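Side-chain contacts in glutaconate CoA-transferase subunit A (Acidaminococcus fermentans, PDB 1POI), which transfers coenzyme A from acetyl-CoA to (R)-2-hydroxyglutarate and related acids such as glutaconate, a step of glutamate degradation: residues G192-D197 / K226-G231; D199-E202 / Y206-V209; A179-A182 / V188-W191. One frame throughout, in Å; residues are numbered along the deposited sequence.

Contact 1: G192-D197 / K226-G231; sequences GGKFQD and KNDIPG
Lys194 and Asp228 meet as a salt bridge between two loops, and they are the residues that touch across this contact. The ammonium NZ of Lys194 lies 2.7 Å from OD2 of Asp228, but the hydrogen bond is weak. The exact place of that oxygen is doubtful, because it sits too close to the lysine chain. The two side chains cross at about a right angle. Bends at chi2 (90°) and chi3 turn the lysine chain and bring NZ to the carboxylate. This is the loose side of the contact: both residues are partly exposed, and the loops bury little of each other here. The firmer side is built of backbone and buried groups. Residues Lys194 to Asp197 form a type II' beta turn, closed by a bond of 3.0 Å from Asp197 N to Lys194 O. On the other loop, Asp228 and Ile229 face Val188 as a classic beta bulge, which joins this loop to the strand 188-189. The other carboxylate oxygen of Asp228, OD1, accepts a bond from Ile190 N. The acid therefore has a backbone partner besides the lysine. Asp197 is buried and forms a salt bridge with Arg29, while its OD1 accepts from Gly24 N. Ile229 packs against Ile177 of strand 174-179 and Val198 of helix 197-203.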
ATOM      1  N   GLY A 192      -0.917   4.469  13.621  1.00  3.87           N
ATOM      2  CA  GLY A 192      -0.879   5.770  14.255  1.00  7.28           C
ATOM      3  C   GLY A 192      -0.038   5.746  15.513  1.00 11.18           C
ATOM      4  O   GLY A 192       0.594   4.747  15.791  1.00 14.82           O
ATOM      5  N   GLY A 193       0.030   6.860  16.237  1.00 12.77           N
ATOM      6  CA  GLY A 193       0.812   6.912  17.458  1.00 15.42           C
ATOM      7  C   GLY A 193       0.402   5.844  18.460  1.00 18.27           C
ATOM      8  O   GLY A 193      -0.760   5.460  18.543  1.00 18.95           O
ATOM      9  N   LYS A 194       1.360   5.386  19.247  1.00 20.91           N
ATOM     10  CA  LYS A 194       1.114   4.339  20.225  1.00 20.49           C
ATOM     11  C   LYS A 194       0.934   4.833  21.646  1.00 20.31           C
ATOM     12  O   LYS A 194       0.480   4.084  22.493  1.00 22.32           O
ATOM     13  CB  LYS A 194       2.285   3.360  20.239  1.00 20.12           C
ATOM     14  CG  LYS A 194       2.338   2.425  19.078  1.00 24.51           C
ATOM     15  CD  LYS A 194       3.122   2.959  17.913  1.00 20.35           C
ATOM     16  CE  LYS A 194       2.383   2.512  16.664  1.00 26.40           C
ATOM     17  NZ  LYS A 194       3.134   2.559  15.381  1.00 25.98           N
ATOM     18  N   PHE A 195       1.315   6.073  21.927  1.00 20.63           N
ATOM     19  CA  PHE A 195       1.238   6.592  23.297  1.00 20.18           C
ATOM     20  C   PHE A 195       2.097   5.639  24.166  1.00 18.95           C
ATOM     21  O   PHE A 195       3.138   5.155  23.707  1.00 19.30           O
ATOM     22  CB  PHE A 195      -0.228   6.687  23.782  1.00 20.98           C
ATOM     23  CG  PHE A 195      -1.161   7.369  22.788  1.00 20.15           C
ATOM     24  CD1 PHE A 195      -1.017   8.719  22.491  1.00 17.57           C
ATOM     25  CD2 PHE A 195      -2.138   6.633  22.108  1.00 18.90           C
ATOM     26  CE1 PHE A 195      -1.823   9.322  21.530  1.00 17.27           C
ATOM     27  CE2 PHE A 195      -2.940   7.223  21.158  1.00 17.38           C
ATOM     28  CZ  PHE A 195      -2.783   8.565  20.861  1.00 18.48           C
ATOM     29  N   GLN A 196       1.671   5.341  25.388  1.00 17.03           N
ATOM     30  CA  GLN A 196       2.438   4.450  26.261  1.00 12.14           C
ATOM     31  C   GLN A 196       2.179   2.976  25.980  1.00 10.44           C
ATOM     32  O   GLN A 196       2.747   2.102  26.612  1.00 10.54           O
ATOM     33  CB  GLN A 196       2.075   4.713  27.710  1.00 10.66           C
ATOM     34  CG  GLN A 196       0.681   4.204  28.065  1.00 14.63           C
ATOM     35  CD  GLN A 196      -0.438   5.190  27.781  1.00 17.55           C
ATOM     36  OE1 GLN A 196      -0.249   6.242  27.144  1.00 18.40           O
ATOM     37  NE2 GLN A 196      -1.611   4.867  28.272  1.00 15.47           N
ATOM     38  N   ASP A 197       1.364   2.693  24.993  1.00 11.44           N
ATOM     39  CA  ASP A 197       1.006   1.319  24.714  1.00 12.51           C
ATOM     40  C   ASP A 197       2.058   0.242  24.588  1.00 14.27           C
ATOM     41  O   ASP A 197       1.854  -0.840  25.130  1.00 15.58           O
ATOM     42  CB  ASP A 197       0.026   1.257  23.555  1.00  8.96           C
ATOM     43  CG  ASP A 197      -1.284   1.887  23.900  1.00  6.37           C
ATOM     44  OD1 ASP A 197      -1.301   2.831  24.720  1.00  3.45           O
ATOM     45  OD2 ASP A 197      -2.302   1.453  23.345  1.00 17.92           O
ATOM     46  N   LYS A 226       5.184  -3.171  10.016  1.00 19.65           N
ATOM     47  CA  LYS A 226       3.981  -2.634  10.625  1.00 22.68           C
ATOM     48  C   LYS A 226       3.683  -3.157  12.035  1.00 25.23           C
ATOM     49  O   LYS A 226       2.787  -2.649  12.714  1.00 30.10           O
ATOM     50  CB  LYS A 226       2.787  -2.911   9.717  1.00 23.07           C
ATOM     51  CG  LYS A 226       2.772  -2.095   8.448  1.00 25.89           C
ATOM     52  CD  LYS A 226       2.052  -2.861   7.332  1.00 32.44           C
ATOM     53  CE  LYS A 226       1.659  -1.958   6.153  1.00 35.33           C
ATOM     54  NZ  LYS A 226       2.794  -1.148   5.584  1.00 39.20           N
ATOM     55  N   ASN A 227       4.413  -4.165  12.491  1.00 22.17           N
ATOM     56  CA  ASN A 227       4.132  -4.722  13.805  1.00 18.93           C
ATOM     57  C   ASN A 227       4.787  -3.910  14.926  1.00 20.15           C
ATOM     58  O   ASN A 227       5.932  -3.450  14.793  1.00 20.77           O
ATOM     59  CB  ASN A 227       4.525  -6.184  13.801  1.00 17.22           C
ATOM     60  CG  ASN A 227       3.952  -6.915  12.599  1.00 18.29           C
ATOM     61  OD1 ASN A 227       2.978  -6.475  12.007  1.00 21.39           O
ATOM     62  ND2 ASN A 227       4.570  -8.008  12.214  1.00 21.63           N
ATOM     63  N   ASP A 228       4.058  -3.710  16.021  1.00 15.15           N
ATOM     64  CA  ASP A 228       4.568  -2.909  17.125  1.00 15.62           C
ATOM     65  C   ASP A 228       4.953  -3.681  18.397  1.00 17.01           C
ATOM     66  O   ASP A 228       5.650  -3.136  19.283  1.00 13.66           O
ATOM     67  CB  ASP A 228       3.547  -1.847  17.483  1.00 18.56           C
ATOM     68  CG  ASP A 228       3.249  -0.921  16.336  1.00 18.90           C
ATOM     69  OD1 ASP A 228       2.416  -1.255  15.477  1.00 16.47           O
ATOM     70  OD2 ASP A 228       3.848   0.157  16.315  1.00 23.34           O
ATOM     71  N   ILE A 229       4.427  -4.903  18.522  1.00 14.39           N
ATOM     72  CA  ILE A 229       4.707  -5.756  19.668  1.00 11.32           C
ATOM     73  C   ILE A 229       4.796  -7.211  19.218  1.00 13.15           C
ATOM     74  O   ILE A 229       3.983  -7.662  18.400  1.00 13.61           O
ATOM     75  CB  ILE A 229       3.620  -5.637  20.758  1.00  7.65           C
ATOM     76  CG1 ILE A 229       3.483  -4.195  21.233  1.00  2.00           C
ATOM     77  CG2 ILE A 229       4.009  -6.485  21.983  1.00  6.06           C
ATOM     78  CD1 ILE A 229       2.139  -3.940  21.845  1.00  2.00           C
ATOM     79  N   PRO A 230       5.826  -7.943  19.700  1.00 13.79           N
ATOM     80  CA  PRO A 230       6.097  -9.359  19.400  1.00 11.01           C
ATOM     81  C   PRO A 230       5.159 -10.190  20.243  1.00 13.14           C
ATOM     82  O   PRO A 230       4.901  -9.834  21.394  1.00 13.47           O
ATOM     83  CB  PRO A 230       7.515  -9.561  19.919  1.00 10.10           C
ATOM     84  CG  PRO A 230       8.033  -8.164  20.208  1.00 12.37           C
ATOM     85  CD  PRO A 230       6.851  -7.402  20.607  1.00 10.82           C
ATOM     86  N   GLY A 231       4.717 -11.325  19.707  1.00 14.11           N
ATOM     87  CA  GLY A 231       3.813 -12.197  20.434  1.00 17.56           C
ATOM     88  C   GLY A 231       4.192 -12.477  21.878  1.00 21.54           C
ATOM     89  O   GLY A 231       3.339 -12.404  22.768  1.00 21.76           O
TER

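Contact 2: D199-E202 / Y206-V209; sequences DIAE and YTIV
Thr207 reaches Ala201 with both branches, and its chi1 of -67° decides which one does what. That torsion puts OG1 beside the backbone N of Thr207 and CG2 anti to it. OG1 comes to the backbone of the helix, and CG2 to the methyl of Ala201. The polar link is slight. OG1 gives a weak hydrogen bond to Ala201 O at 3.5 Å, and it lies just as near to Ala201 CA, so it rests alongside the peptide. The apolar link is an ordinary one, with Ala201 CB 3.9 Å from Thr207 CG2. The small alanine side chain is consistent with the close approach of the backbones, where Ala201 CA and Thr207 CA are 5.7 Å apart. Within the helix, Glu202 N bonds to Asp199 O at 2.9 Å. Ile200, Ala201 and Thr207, the residues that touch, are all buried. The backbone N of Thr207 is hydrogen-bonded to OD2 of Asp235. Away from this contact, Asp199 pairs through OD1 with a basic side chain of another protein chain. Helix 197-203 and strand 206-211 are the last two elements of a beta-alpha-beta crossover that starts from strand 174-179, its parallel neighbour in the seven-stranded sheet. The hairpin of residues 181-189 is inserted along the way. Ile200 of the helix packs on Ala175 and Ile177 of strand 174-179 and on Trp109 of helix 102-114.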
ATOM      1  N   ASP A 199       5.318   0.416  25.682  1.00 11.58           N
ATOM      2  CA  ASP A 199       6.064   0.419  26.930  1.00 11.47           C
ATOM      3  C   ASP A 199       5.352  -0.474  27.955  1.00 13.33           C
ATOM      4  O   ASP A 199       5.925  -1.425  28.465  1.00 17.70           O
ATOM      5  CB  ASP A 199       6.125   1.832  27.511  1.00 10.51           C
ATOM      6  CG  ASP A 199       7.233   2.688  26.914  1.00 13.52           C
ATOM      7  OD1 ASP A 199       8.135   2.182  26.197  1.00  9.47           O
ATOM      8  OD2 ASP A 199       7.210   3.900  27.207  1.00 14.70           O
ATOM      9  N   ILE A 200       4.100  -0.164  28.261  1.00 11.21           N
ATOM     10  CA  ILE A 200       3.345  -0.943  29.239  1.00  9.21           C
ATOM     11  C   ILE A 200       3.084  -2.414  28.862  1.00  9.13           C
ATOM     12  O   ILE A 200       2.737  -3.216  29.735  1.00  7.42           O
ATOM     13  CB  ILE A 200       2.037  -0.219  29.670  1.00  6.89           C
ATOM     14  CG1 ILE A 200       1.015  -0.149  28.519  1.00  7.90           C
ATOM     15  CG2 ILE A 200       2.377   1.176  30.083  1.00  7.89           C
ATOM     16  CD1 ILE A 200      -0.343   0.444  28.899  1.00  2.00           C
ATOM     17  N   ALA A 201       3.245  -2.777  27.587  1.00  7.20           N
ATOM     18  CA  ALA A 201       3.062  -4.188  27.168  1.00  9.88           C
ATOM     19  C   ALA A 201       4.413  -4.914  27.270  1.00 12.11           C
ATOM     20  O   ALA A 201       4.493  -6.119  27.033  1.00 14.12           O
ATOM     21  CB  ALA A 201       2.551  -4.286  25.731  1.00  2.40           C
ATOM     22  N   GLU A 202       5.481  -4.140  27.453  1.00  9.62           N
ATOM     23  CA  GLU A 202       6.805  -4.690  27.602  1.00 11.32           C
ATOM     24  C   GLU A 202       7.053  -4.817  29.106  1.00 11.53           C
ATOM     25  O   GLU A 202       7.578  -5.837  29.569  1.00 13.54           O
ATOM     26  CB  GLU A 202       7.868  -3.788  26.954  1.00 11.52           C
ATOM     27  CG  GLU A 202       9.294  -4.300  27.162  1.00 14.29           C
ATOM     28  CD  GLU A 202      10.313  -3.784  26.142  1.00 18.43           C
ATOM     29  OE1 GLU A 202      10.419  -2.555  25.945  1.00 21.08           O
ATOM     30  OE2 GLU A 202      11.037  -4.616  25.555  1.00 16.37           O
ATOM     31  N   TYR A 206       1.738  -9.306  32.903  1.00 13.28           N
ATOM     32  CA  TYR A 206       0.681  -9.886  32.069  1.00 19.90           C
ATOM     33  C   TYR A 206       0.150  -8.801  31.136  1.00 20.12           C
ATOM     34  O   TYR A 206      -0.035  -7.655  31.578  1.00 23.79           O
ATOM     35  CB  TYR A 206      -0.474 -10.402  32.927  1.00 21.27           C
ATOM     36  CG  TYR A 206      -0.108 -11.589  33.771  1.00 29.51           C
ATOM     37  CD1 TYR A 206       0.029 -12.851  33.198  1.00 30.01           C
ATOM     38  CD2 TYR A 206       0.165 -11.440  35.138  1.00 33.55           C
ATOM     39  CE1 TYR A 206       0.439 -13.937  33.958  1.00 35.88           C
ATOM     40  CE2 TYR A 206       0.572 -12.516  35.909  1.00 35.24           C
ATOM     41  CZ  TYR A 206       0.714 -13.763  35.315  1.00 38.91           C
ATOM     42  OH  TYR A 206       1.171 -14.834  36.061  1.00 44.54           O
ATOM     43  N   THR A 207      -0.083  -9.137  29.865  1.00 15.22           N
ATOM     44  CA  THR A 207      -0.614  -8.158  28.910  1.00 13.99           C
ATOM     45  C   THR A 207      -1.848  -8.640  28.171  1.00 10.54           C
ATOM     46  O   THR A 207      -1.854  -9.744  27.599  1.00  7.75           O
ATOM     47  CB  THR A 207       0.426  -7.715  27.851  1.00 12.75           C
ATOM     48  OG1 THR A 207       1.475  -6.978  28.487  1.00 18.03           O
ATOM     49  CG2 THR A 207      -0.226  -6.792  26.818  1.00 12.05           C
ATOM     50  N   ILE A 208      -2.895  -7.823  28.198  1.00  9.49           N
ATOM     51  CA  ILE A 208      -4.130  -8.162  27.485  1.00 15.56           C
ATOM     52  C   ILE A 208      -4.318  -7.169  26.334  1.00 15.85           C
ATOM     53  O   ILE A 208      -4.242  -5.929  26.534  1.00 15.27           O
ATOM     54  CB  ILE A 208      -5.383  -8.142  28.403  1.00 16.52           C
ATOM     55  CG1 ILE A 208      -5.164  -9.069  29.611  1.00 15.86           C
ATOM     56  CG2 ILE A 208      -6.616  -8.641  27.615  1.00 15.21           C
ATOM     57  CD1 ILE A 208      -6.029  -8.755  30.791  1.00 13.54           C
ATOM     58  N   VAL A 209      -4.523  -7.711  25.137  1.00 10.60           N
ATOM     59  CA  VAL A 209      -4.708  -6.876  23.963  1.00 14.79           C
ATOM     60  C   VAL A 209      -6.105  -7.031  23.330  1.00 14.32           C
ATOM     61  O   VAL A 209      -6.485  -8.124  22.885  1.00 14.05           O
ATOM     62  CB  VAL A 209      -3.583  -7.164  22.895  1.00 15.96           C
ATOM     63  CG1 VAL A 209      -3.688  -8.597  22.391  1.00 16.05           C
ATOM     64  CG2 VAL A 209      -3.679  -6.203  21.705  1.00 10.79           C
TER

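Contact 3: A179-A182 / V188-W191; sequences AQQA and VRIW
Gln180 lies across one face of the Trp191 ring. Its CB sits over the six-membered ring, 3.7 Å from the centroid, in a CH-pi contact. CG follows over the same face, 3.7 Å from Trp191 CE3. A bend at chi2 (83°) then turns the chain, and the amide stacks on the indole with the planes 14° apart. CD passes near the backbone N of Trp191. At the tip, OE1 accepts a hydrogen bond of 3.1 Å from Trp191 N. The donor stands 57° out of the carbonyl plane, off the lone-pair directions of OE1. The other amide atom, NE2, is bonded to Tyr250 O. Gln180 is part of a classic beta bulge: with Gln181 it faces Arg189, at the corner where strand 174-179 gives way to the short antiparallel hairpin of 181-182 and 188-189. Gln181 and Arg189 form a hydrogen-bonded pair, with Gln181 N to Arg189 O at 3.3 Å and Arg189 N to Gln181 O at 2.8 Å. Gln180 N adds a weak bond to the same Arg189 O. Gln181 OE1 meets the indole at its edge, in the ring plane, and takes a bond of 3.0 Å from Trp191 NE1, which stands above the carbonyl plane of the Gln181 amide. The same OE1 lies 3.2 Å from Arg189 CD, at the edge of the guanidinium, whose NE bonds to Asn227 OD1. Ala179 packs its CB on Val188 CG1 at 3.6 Å and also touches Ile190.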
ATOM      1  N   ALA A 179      -5.828  -2.331  20.044  1.00 11.15           N
ATOM      2  CA  ALA A 179      -5.150  -2.150  18.776  1.00 10.31           C
ATOM      3  C   ALA A 179      -6.036  -2.529  17.596  1.00 13.66           C
ATOM      4  O   ALA A 179      -7.058  -3.199  17.777  1.00 14.15           O
ATOM      5  CB  ALA A 179      -3.901  -2.979  18.776  1.00 13.71           C
ATOM      6  N   GLN A 180      -5.629  -2.147  16.383  1.00 12.66           N
ATOM      7  CA  GLN A 180      -6.425  -2.442  15.195  1.00 11.03           C
ATOM      8  C   GLN A 180      -6.328  -3.864  14.695  1.00 11.34           C
ATOM      9  O   GLN A 180      -7.304  -4.396  14.173  1.00 14.84           O
ATOM     10  CB  GLN A 180      -6.133  -1.470  14.062  1.00  6.03           C
ATOM     11  CG  GLN A 180      -6.535  -0.048  14.366  1.00  4.42           C
ATOM     12  CD  GLN A 180      -5.481   0.652  15.160  1.00  8.09           C
ATOM     13  OE1 GLN A 180      -4.540   0.024  15.631  1.00 15.75           O
ATOM     14  NE2 GLN A 180      -5.573   1.955  15.256  1.00  9.74           N
ATOM     15  N   GLN A 181      -5.167  -4.487  14.836  1.00 12.51           N
ATOM     16  CA  GLN A 181      -5.006  -5.879  14.384  1.00 13.65           C
ATOM     17  C   GLN A 181      -4.032  -6.640  15.287  1.00 12.65           C
ATOM     18  O   GLN A 181      -3.080  -6.051  15.840  1.00 13.58           O
ATOM     19  CB  GLN A 181      -4.476  -5.936  12.945  1.00 13.52           C
ATOM     20  CG  GLN A 181      -5.238  -5.122  11.921  1.00  9.50           C
ATOM     21  CD  GLN A 181      -4.475  -5.007  10.631  1.00 11.04           C
ATOM     22  OE1 GLN A 181      -3.485  -4.275  10.554  1.00 12.03           O
ATOM     23  NE2 GLN A 181      -4.906  -5.745   9.612  1.00  9.10           N
ATOM     24  N   ALA A 182      -4.262  -7.940  15.411  1.00  6.23           N
ATOM     25  CA  ALA A 182      -3.425  -8.805  16.227  1.00  6.38           C
ATOM     26  C   ALA A 182      -3.546 -10.215  15.680  1.00  9.15           C
ATOM     27  O   ALA A 182      -4.484 -10.518  14.941  1.00 11.85           O
ATOM     28  CB  ALA A 182      -3.860  -8.755  17.674  1.00  2.00           C
ATOM     29  N   VAL A 188       0.965  -7.794  17.667  1.00 13.07           N
ATOM     30  CA  VAL A 188       0.090  -6.626  17.658  1.00 14.31           C
ATOM     31  C   VAL A 188       0.494  -5.484  16.729  1.00 16.45           C
ATOM     32  O   VAL A 188       1.648  -5.036  16.741  1.00 17.05           O
ATOM     33  CB  VAL A 188      -0.027  -6.072  19.086  1.00 12.50           C
ATOM     34  CG1 VAL A 188      -0.776  -4.757  19.118  1.00 10.75           C
ATOM     35  CG2 VAL A 188      -0.694  -7.103  19.961  1.00 14.28           C
ATOM     36  N   ARG A 189      -0.498  -4.985  15.983  1.00 17.38           N
ATOM     37  CA  ARG A 189      -0.352  -3.880  15.032  1.00 17.42           C
ATOM     38  C   ARG A 189      -1.200  -2.692  15.489  1.00 16.80           C
ATOM     39  O   ARG A 189      -2.424  -2.790  15.509  1.00 16.85           O
ATOM     40  CB  ARG A 189      -0.878  -4.303  13.654  1.00 18.54           C
ATOM     41  CG  ARG A 189       0.151  -4.370  12.545  1.00 20.83           C
ATOM     42  CD  ARG A 189      -0.473  -4.939  11.273  1.00 23.13           C
ATOM     43  NE  ARG A 189       0.504  -5.650  10.444  1.00 26.07           N
ATOM     44  CZ  ARG A 189       0.299  -6.039   9.185  1.00 28.71           C
ATOM     45  NH1 ARG A 189      -0.853  -5.785   8.569  1.00 26.89           N
ATOM     46  NH2 ARG A 189       1.227  -6.750   8.552  1.00 31.92           N
ATOM     47  N   ILE A 190      -0.550  -1.602  15.884  1.00 14.09           N
ATOM     48  CA  ILE A 190      -1.227  -0.375  16.282  1.00 14.10           C
ATOM     49  C   ILE A 190      -0.943   0.735  15.223  1.00 16.42           C
ATOM     50  O   ILE A 190       0.182   1.252  15.159  1.00 17.72           O
ATOM     51  CB  ILE A 190      -0.674   0.168  17.603  1.00 15.61           C
ATOM     52  CG1 ILE A 190      -0.872  -0.837  18.743  1.00 13.55           C
ATOM     53  CG2 ILE A 190      -1.315   1.528  17.921  1.00 13.04           C
ATOM     54  CD1 ILE A 190      -0.287  -0.330  20.075  1.00  6.42           C
ATOM     55  N   TRP A 191      -1.927   1.086  14.391  1.00 12.95           N
ATOM     56  CA  TRP A 191      -1.750   2.151  13.399  1.00  6.15           C
ATOM     57  C   TRP A 191      -1.737   3.542  14.098  1.00  6.45           C
ATOM     58  O   TRP A 191      -2.484   3.774  15.048  1.00  3.61           O
ATOM     59  CB  TRP A 191      -2.897   2.136  12.420  1.00  5.10           C
ATOM     60  CG  TRP A 191      -3.289   0.803  11.878  1.00  4.91           C
ATOM     61  CD1 TRP A 191      -2.533  -0.336  11.825  1.00  6.95           C
ATOM     62  CD2 TRP A 191      -4.539   0.484  11.254  1.00  3.84           C
ATOM     63  NE1 TRP A 191      -3.239  -1.350  11.196  1.00  3.17           N
ATOM     64  CE2 TRP A 191      -4.471  -0.871  10.835  1.00  3.01           C
ATOM     65  CE3 TRP A 191      -5.706   1.207  11.010  1.00  2.00           C
ATOM     66  CZ2 TRP A 191      -5.527  -1.509  10.182  1.00  3.66           C
ATOM     67  CZ3 TRP A 191      -6.752   0.569  10.368  1.00  8.96           C
ATOM     68  CH2 TRP A 191      -6.656  -0.780   9.958  1.00  3.83           C
TER

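The three contacts lie in one part of the coenzyme A transferase fold. Contact 3 comes first along the chain, as the hairpin after strand 174-179. Contact 1 then opens, and contact 2 is nested inside its loop. The centres of contacts 1 and 3 are about 7 Å apart, those of 1 and 2 about 10 Å, and those of 2 and 3 about 13 Å. Residues 226-231 connect the set: Asp228 N bonds to Val188 O, and Ile229 packs on Ala201. Val209 touches Val188 between contacts 2 and 3. The hairpin, the loops and helix 197-203 are thereby joined to the parallel sheet through strands 174-179 and 206-211, with other protein chains packed nearby.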